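Side-chain contacts in cyclic nucleotide-binding domain (PDB 3GYD), which binds cyclic AMP in a cyclic nucleotide-binding domain and may be connected with potassium channel activity: residues K95-P98 with I102-I105; A112-M117 with T168-E173. All coordinates share one frame; numbering follows the deposited sequence.

Contact 1: K95-P98 with I102-I105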
loop_
_atom_site.group_PDB
_atom_site.type_symbol
_atom_site.label_atom_id
_atom_site.label_comp_id
_atom_site.label_asym_id
_atom_site.label_seq_id
_atom_site.Cartn_x
_atom_site.Cartn_y
_atom_site.Cartn_z
ATOM N N LYS B 95 7.595 -15.677 -8.829
ATOM C CA LYS B 95 8.159 -15.831 -7.519
ATOM C C LYS B 95 8.581 -17.266 -7.343
ATOM O O LYS B 95 7.915 -18.170 -7.824
ATOM C CB LYS B 95 7.114 -15.449 -6.460
ATOM C CG LYS B 95 7.700 -15.223 -5.065
ATOM C CD LYS B 95 6.790 -14.428 -4.164
ATOM C CE LYS B 95 7.325 -14.416 -2.754
ATOM N NZ LYS B 95 8.671 -13.776 -2.637
ATOM N N ASP B 96 9.697 -17.467 -6.657
ATOM C CA ASP B 96 10.135 -18.815 -6.280
ATOM C C ASP B 96 9.453 -19.200 -4.989
ATOM O O ASP B 96 9.891 -18.812 -3.917
ATOM C CB ASP B 96 11.654 -18.858 -6.116
ATOM C CG ASP B 96 12.197 -20.280 -6.077
ATOM O OD1 ASP B 96 11.427 -21.224 -5.809
ATOM O OD2 ASP B 96 13.400 -20.445 -6.336
ATOM N N ILE B 97 8.355 -19.937 -5.109
ATOM C CA ILE B 97 7.464 -20.205 -3.982
ATOM C C ILE B 97 7.920 -21.515 -3.350
ATOM O O ILE B 97 7.976 -22.528 -4.036
ATOM C CB ILE B 97 5.994 -20.329 -4.451
ATOM C CG1 ILE B 97 5.493 -18.984 -5.013
ATOM C CG2 ILE B 97 5.090 -20.777 -3.306
ATOM C CD1 ILE B 97 4.235 -19.103 -5.863
ATOM N N PRO B 98 8.272 -21.494 -2.054
ATOM C CA PRO B 98 8.555 -22.740 -1.322
ATOM C C PRO B 98 7.488 -23.843 -1.534
ATOM O O PRO B 98 6.281 -23.558 -1.529
ATOM C CB PRO B 98 8.611 -22.275 0.132
ATOM C CG PRO B 98 9.084 -20.844 0.035
ATOM C CD PRO B 98 8.465 -20.299 -1.209
ATOM N N ILE B 102 9.271 -21.990 -9.093
ATOM C CA ILE B 102 9.046 -20.693 -9.750
ATOM C C ILE B 102 7.673 -20.678 -10.402
ATOM O O ILE B 102 7.369 -21.532 -11.230
ATOM C CB ILE B 102 10.064 -20.390 -10.891
ATOM C CG1 ILE B 102 11.516 -20.600 -10.451
ATOM C CG2 ILE B 102 9.848 -18.986 -11.422
ATOM C CD1 ILE B 102 11.829 -20.131 -9.068
ATOM N N GLN B 103 6.858 -19.694 -10.044
ATOM C CA GLN B 103 5.502 -19.618 -10.547
ATOM C C GLN B 103 5.078 -18.169 -10.808
ATOM O O GLN B 103 5.531 -17.240 -10.132
ATOM C CB GLN B 103 4.578 -20.255 -9.526
ATOM C CG GLN B 103 3.258 -20.694 -10.079
ATOM C CD GLN B 103 2.587 -21.704 -9.191
ATOM O OE1 GLN B 103 2.676 -21.640 -7.958
ATOM N NE2 GLN B 103 1.895 -22.640 -9.805
ATOM N N THR B 104 4.186 -17.995 -11.778
ATOM C CA THR B 104 3.689 -16.681 -12.134
ATOM C C THR B 104 2.533 -16.303 -11.209
ATOM O O THR B 104 1.511 -16.987 -11.145
ATOM C CB THR B 104 3.271 -16.623 -13.621
ATOM O OG1 THR B 104 4.365 -17.065 -14.434
ATOM C CG2 THR B 104 2.917 -15.207 -14.031
ATOM N N ILE B 105 2.715 -15.229 -10.457
ATOM C CA ILE B 105 1.678 -14.777 -9.558
ATOM C C ILE B 105 0.808 -13.692 -10.202
ATOM O O ILE B 105 -0.321 -13.468 -9.780
ATOM C CB ILE B 105 2.253 -14.342 -8.172
ATOM C CG1 ILE B 105 3.322 -13.278 -8.298
ATOM C CG2 ILE B 105 2.863 -15.544 -7.450
ATOM C CD1 ILE B 105 3.677 -12.581 -6.966
#
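The carbonyl oxygen of Lys95 takes the backbone N-H of Gln103 at 2.9 Å (Gln103 N to Lys95 O), with an N-H...O angle of 160°, and also receives a CA-H...O contact from Ile102 CA at 3.4 Å. The return bond, Lys95 N to Gln103 O at 2.9 Å, makes these two residues the hydrogen-bonded antiparallel pair near the end of the beta hairpin formed by strands 90-97 and 103-109. Asp96 and Ile102 follow as a non-hydrogen-bonded pair, their CA atoms 4.1 Å apart. The strands do not run truly antiparallel here: the N-to-C directions of the short strand segments are 115° apart, in keeping with the corner the chain turns at Ile102. Lys95 carries its ammonium group away from the hairpin partner, to Glu76 and the carbonyl of Ser126. Gln103 bonds through OE1 to Lys100 and, weakly, through NE2 to Gly184 of the second subunit, whose Leu179 packs on Lys95 and Ile97. Ile105 lines the cyclic AMP pocket and touches the nucleotide. With Ile97 CG1 anti to its carbonyl carbon (chi1 -65°) and chi2 extended, Ile97 CD1 reaches across to 3.9 Å from Gln103 CB and 4.1 Å from Ile105 CG2.

Contact 2: A112-M117 with T168-E173. With CMP (adenosine-3',5'-cyclic-monophosphate), chain D.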
loop_
_atom_site.group_PDB
_atom_site.type_symbol
_atom_site.label_atom_id
_atom_site.label_comp_id
_atom_site.label_asym_id
_atom_site.label_seq_id
_atom_site.Cartn_x
_atom_site.Cartn_y
_atom_site.Cartn_z
ATOM N N ALA B 112 0.458 -0.390 -15.883
ATOM C CA ALA B 112 0.783 -1.000 -14.609
ATOM C C ALA B 112 1.871 -0.199 -13.891
ATOM O O ALA B 112 2.662 0.536 -14.513
ATOM C CB ALA B 112 1.231 -2.464 -14.786
ATOM N N ILE B 113 1.892 -0.318 -12.576
ATOM C CA ILE B 113 3.033 0.175 -11.804
ATOM C C ILE B 113 3.688 -1.014 -11.134
ATOM O O ILE B 113 2.997 -1.810 -10.511
ATOM C CB ILE B 113 2.592 1.223 -10.744
ATOM C CG1 ILE B 113 1.978 2.451 -11.416
ATOM C CG2 ILE B 113 3.762 1.632 -9.884
ATOM C CD1 ILE B 113 1.114 3.252 -10.439
ATOM N N ILE B 114 5.006 -1.170 -11.248
ATOM C CA ILE B 114 5.718 -2.311 -10.586
ATOM C C ILE B 114 6.952 -1.797 -9.871
ATOM O O ILE B 114 7.411 -0.734 -10.186
ATOM C CB ILE B 114 6.098 -3.490 -11.552
ATOM C CG1 ILE B 114 7.022 -3.036 -12.696
ATOM C CG2 ILE B 114 4.813 -4.186 -12.089
ATOM C CD1 ILE B 114 7.664 -4.206 -13.497
ATOM N N GLY B 115 7.454 -2.553 -8.896
ATOM C CA GLY B 115 8.613 -2.164 -8.118
ATOM C C GLY B 115 8.339 -1.167 -6.999
ATOM O O GLY B 115 9.280 -0.695 -6.334
ATOM N N GLU B 116 7.064 -0.826 -6.778
ATOM C CA GLU B 116 6.706 0.062 -5.682
ATOM C C GLU B 116 7.084 -0.439 -4.279
ATOM O O GLU B 116 7.339 0.362 -3.381
ATOM C CB GLU B 116 5.203 0.381 -5.733
ATOM C CG GLU B 116 4.295 -0.694 -5.227
ATOM C CD GLU B 116 4.109 -1.862 -6.172
ATOM O OE1 GLU B 116 4.538 -1.844 -7.371
ATOM O OE2 GLU B 116 3.449 -2.784 -5.727
HETATM N N MSE B 117 7.063 -1.750 -4.058
HETATM C CA MSE B 117 7.234 -2.275 -2.710
HETATM C C MSE B 117 8.615 -1.973 -2.108
HETATM O O MSE B 117 8.689 -1.407 -1.034
HETATM C CB MSE B 117 6.849 -3.727 -2.664
HETATM C CG MSE B 117 5.399 -3.968 -2.957
HETATM SE SE MSE B 117 4.962 -5.878 -3.109
HETATM C CE MSE B 117 3.099 -5.740 -3.745
ATOM N N THR B 168 -3.872 -1.547 -2.526
ATOM C CA THR B 168 -5.102 -2.134 -1.988
ATOM C C THR B 168 -5.818 -2.937 -3.090
ATOM O O THR B 168 -6.281 -4.059 -2.867
ATOM C CB THR B 168 -6.043 -1.056 -1.343
ATOM O OG1 THR B 168 -6.473 -0.138 -2.350
ATOM C CG2 THR B 168 -5.329 -0.259 -0.169
ATOM N N ALA B 169 -5.895 -2.378 -4.291
ATOM C CA ALA B 169 -6.493 -3.095 -5.415
ATOM C C ALA B 169 -5.763 -4.421 -5.714
ATOM O O ALA B 169 -6.406 -5.457 -5.968
ATOM C CB ALA B 169 -6.556 -2.209 -6.655
ATOM N N ARG B 170 -4.431 -4.368 -5.658
ATOM C CA ARG B 170 -3.572 -5.506 -5.924
ATOM C C ARG B 170 -3.773 -6.558 -4.838
ATOM O O ARG B 170 -3.857 -7.753 -5.123
ATOM C CB ARG B 170 -2.109 -5.026 -5.980
ATOM C CG ARG B 170 -1.074 -6.020 -6.525
ATOM C CD ARG B 170 0.143 -5.195 -6.987
ATOM N NE ARG B 170 0.020 -4.730 -8.383
ATOM C CZ ARG B 170 0.928 -3.961 -8.993
ATOM N NH1 ARG B 170 1.967 -3.491 -8.318
ATOM N NH2 ARG B 170 0.768 -3.600 -10.248
ATOM N N PHE B 171 -3.917 -6.097 -3.606
ATOM C CA PHE B 171 -4.099 -7.006 -2.475
ATOM C C PHE B 171 -5.460 -7.706 -2.617
ATOM O O PHE B 171 -5.544 -8.924 -2.449
ATOM C CB PHE B 171 -3.991 -6.262 -1.124
ATOM C CG PHE B 171 -3.737 -7.175 0.066
ATOM C CD1 PHE B 171 -4.764 -7.814 0.695
ATOM C CD2 PHE B 171 -2.468 -7.377 0.551
ATOM C CE1 PHE B 171 -4.518 -8.663 1.781
ATOM C CE2 PHE B 171 -2.212 -8.208 1.615
ATOM C CZ PHE B 171 -3.229 -8.840 2.238
ATOM N N ARG B 172 -6.515 -6.945 -2.923
ATOM C CA ARG B 172 -7.863 -7.520 -3.068
ATOM C C ARG B 172 -7.938 -8.514 -4.227
ATOM O O ARG B 172 -8.556 -9.590 -4.088
ATOM C CB ARG B 172 -8.956 -6.442 -3.285
ATOM C CG ARG B 172 -9.219 -5.519 -2.106
ATOM C CD ARG B 172 -10.205 -4.391 -2.505
ATOM N NE ARG B 172 -10.299 -3.267 -1.588
ATOM C CZ ARG B 172 -11.062 -3.255 -0.497
ATOM N NH1 ARG B 172 -11.764 -4.327 -0.143
ATOM N NH2 ARG B 172 -11.134 -2.161 0.259
ATOM N N GLU B 173 -7.378 -8.130 -5.365
ATOM C CA GLU B 173 -7.412 -8.968 -6.562
ATOM C C GLU B 173 -6.620 -10.255 -6.317
ATOM O O GLU B 173 -7.078 -11.374 -6.631
ATOM C CB GLU B 173 -6.830 -8.202 -7.753
ATOM C CG GLU B 173 -6.950 -8.951 -9.107
ATOM C CD GLU B 173 -5.889 -10.060 -9.328
ATOM O OE1 GLU B 173 -4.730 -9.881 -8.888
ATOM O OE2 GLU B 173 -6.211 -11.103 -9.972
HETATM P P CMP D . 8.837 -5.040 -5.550
HETATM O O1P CMP D . 9.701 -3.848 -5.312
HETATM O O2P CMP D . 8.744 -6.078 -4.430
HETATM O "O5'" CMP D . 9.497 -5.874 -6.815
HETATM C "C5'" CMP D . 8.759 -6.926 -7.438
HETATM C "C4'" CMP D . 7.393 -6.364 -7.803
HETATM O "O4'" CMP D . 6.443 -7.308 -8.223
HETATM C "C3'" CMP D . 6.634 -5.744 -6.626
HETATM O "O3'" CMP D . 7.406 -4.650 -6.162
HETATM C "C2'" CMP D . 5.299 -5.443 -7.281
HETATM O "O2'" CMP D . 5.361 -4.217 -8.033
HETATM C "C1'" CMP D . 5.181 -6.631 -8.256
HETATM N N9 CMP D . 4.157 -7.536 -7.744
HETATM C C8 CMP D . 4.305 -8.325 -6.675
HETATM N N7 CMP D . 3.169 -9.000 -6.433
HETATM C C5 CMP D . 2.282 -8.654 -7.373
HETATM C C6 CMP D . 0.898 -8.969 -7.718
HETATM N N6 CMP D . 0.195 -9.875 -6.994
HETATM N N1 CMP D . 0.363 -8.352 -8.773
HETATM C C2 CMP D . 1.026 -7.442 -9.542
HETATM N N3 CMP D . 2.293 -7.101 -9.271
HETATM C C4 CMP D . 2.947 -7.671 -8.249
#
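Arg170 fastens its guanidinium group end-on to a single backbone atom: NH1 and NH2 each lie 2.9 Å from Ile113 O, which sits in the guanidinium plane. This is the tight part of the contact, and all five residues that touch across it are buried. Glu116 adds a salt bridge to NH1, also near the guanidinium plane, but its OE2 to Arg170 NH1 bond is weak (3.1 Å, bent to 131° at the hydrogen), with carboxylate and guanidinium planes 46° apart. The adenine of cyclic AMP covers one guanidinium face, its N3 3.3 Å above the plane and over the centre. Segment 112-117 leads from strand 113-114 into the phosphate-binding cassette of the cyclic nucleotide-binding fold, in which a short helix follows the strand and Gly115 takes the N-cap position. Here the ribose hydroxyl O2' accepts from Gly115 N and donates to Glu116 OE1 at 2.6 Å; the Glu116 chain, bent at chi2 (-76°), brings OE1 to the hydroxyl. Replacing Arg170 by a leucine is likely to leave Ile113 O without these two donors, Glu116 without its cationic mate and the adenine without the guanidinium over that face. The apolar part is looser: CE of selenomethionine Met117 comes no nearer than 4.4 Å to Arg170 CD, while the exposed Ala169 and Glu173 lie on the solvent side of the helix, and Glu173 OE2 pairs there with Arg177.

In the fold
After the N-terminal helices and the earlier strands, the chain reaches strand 90-97, and contact 1 closes a short hairpin loop of three residues before strand 103-109 leads on. Strand 113-114 follows next, opening contact 2, which closes only after 50 intervening residues, when helix 153-178 returns. The two loops are therefore in series, neither enclosing nor crossing the other. Contact 1 joins edge strand 103-109 to its neighbour within the four-stranded sheet; contact 2 ties the edge strand of the five-stranded sheet to the long C-terminal helix. Their centres are about 17 Å apart and their nearest atoms about 6 Å, yet Ile105 and Arg170 both belong to the cyclic AMP pocket, and both contacts touch the second subunit.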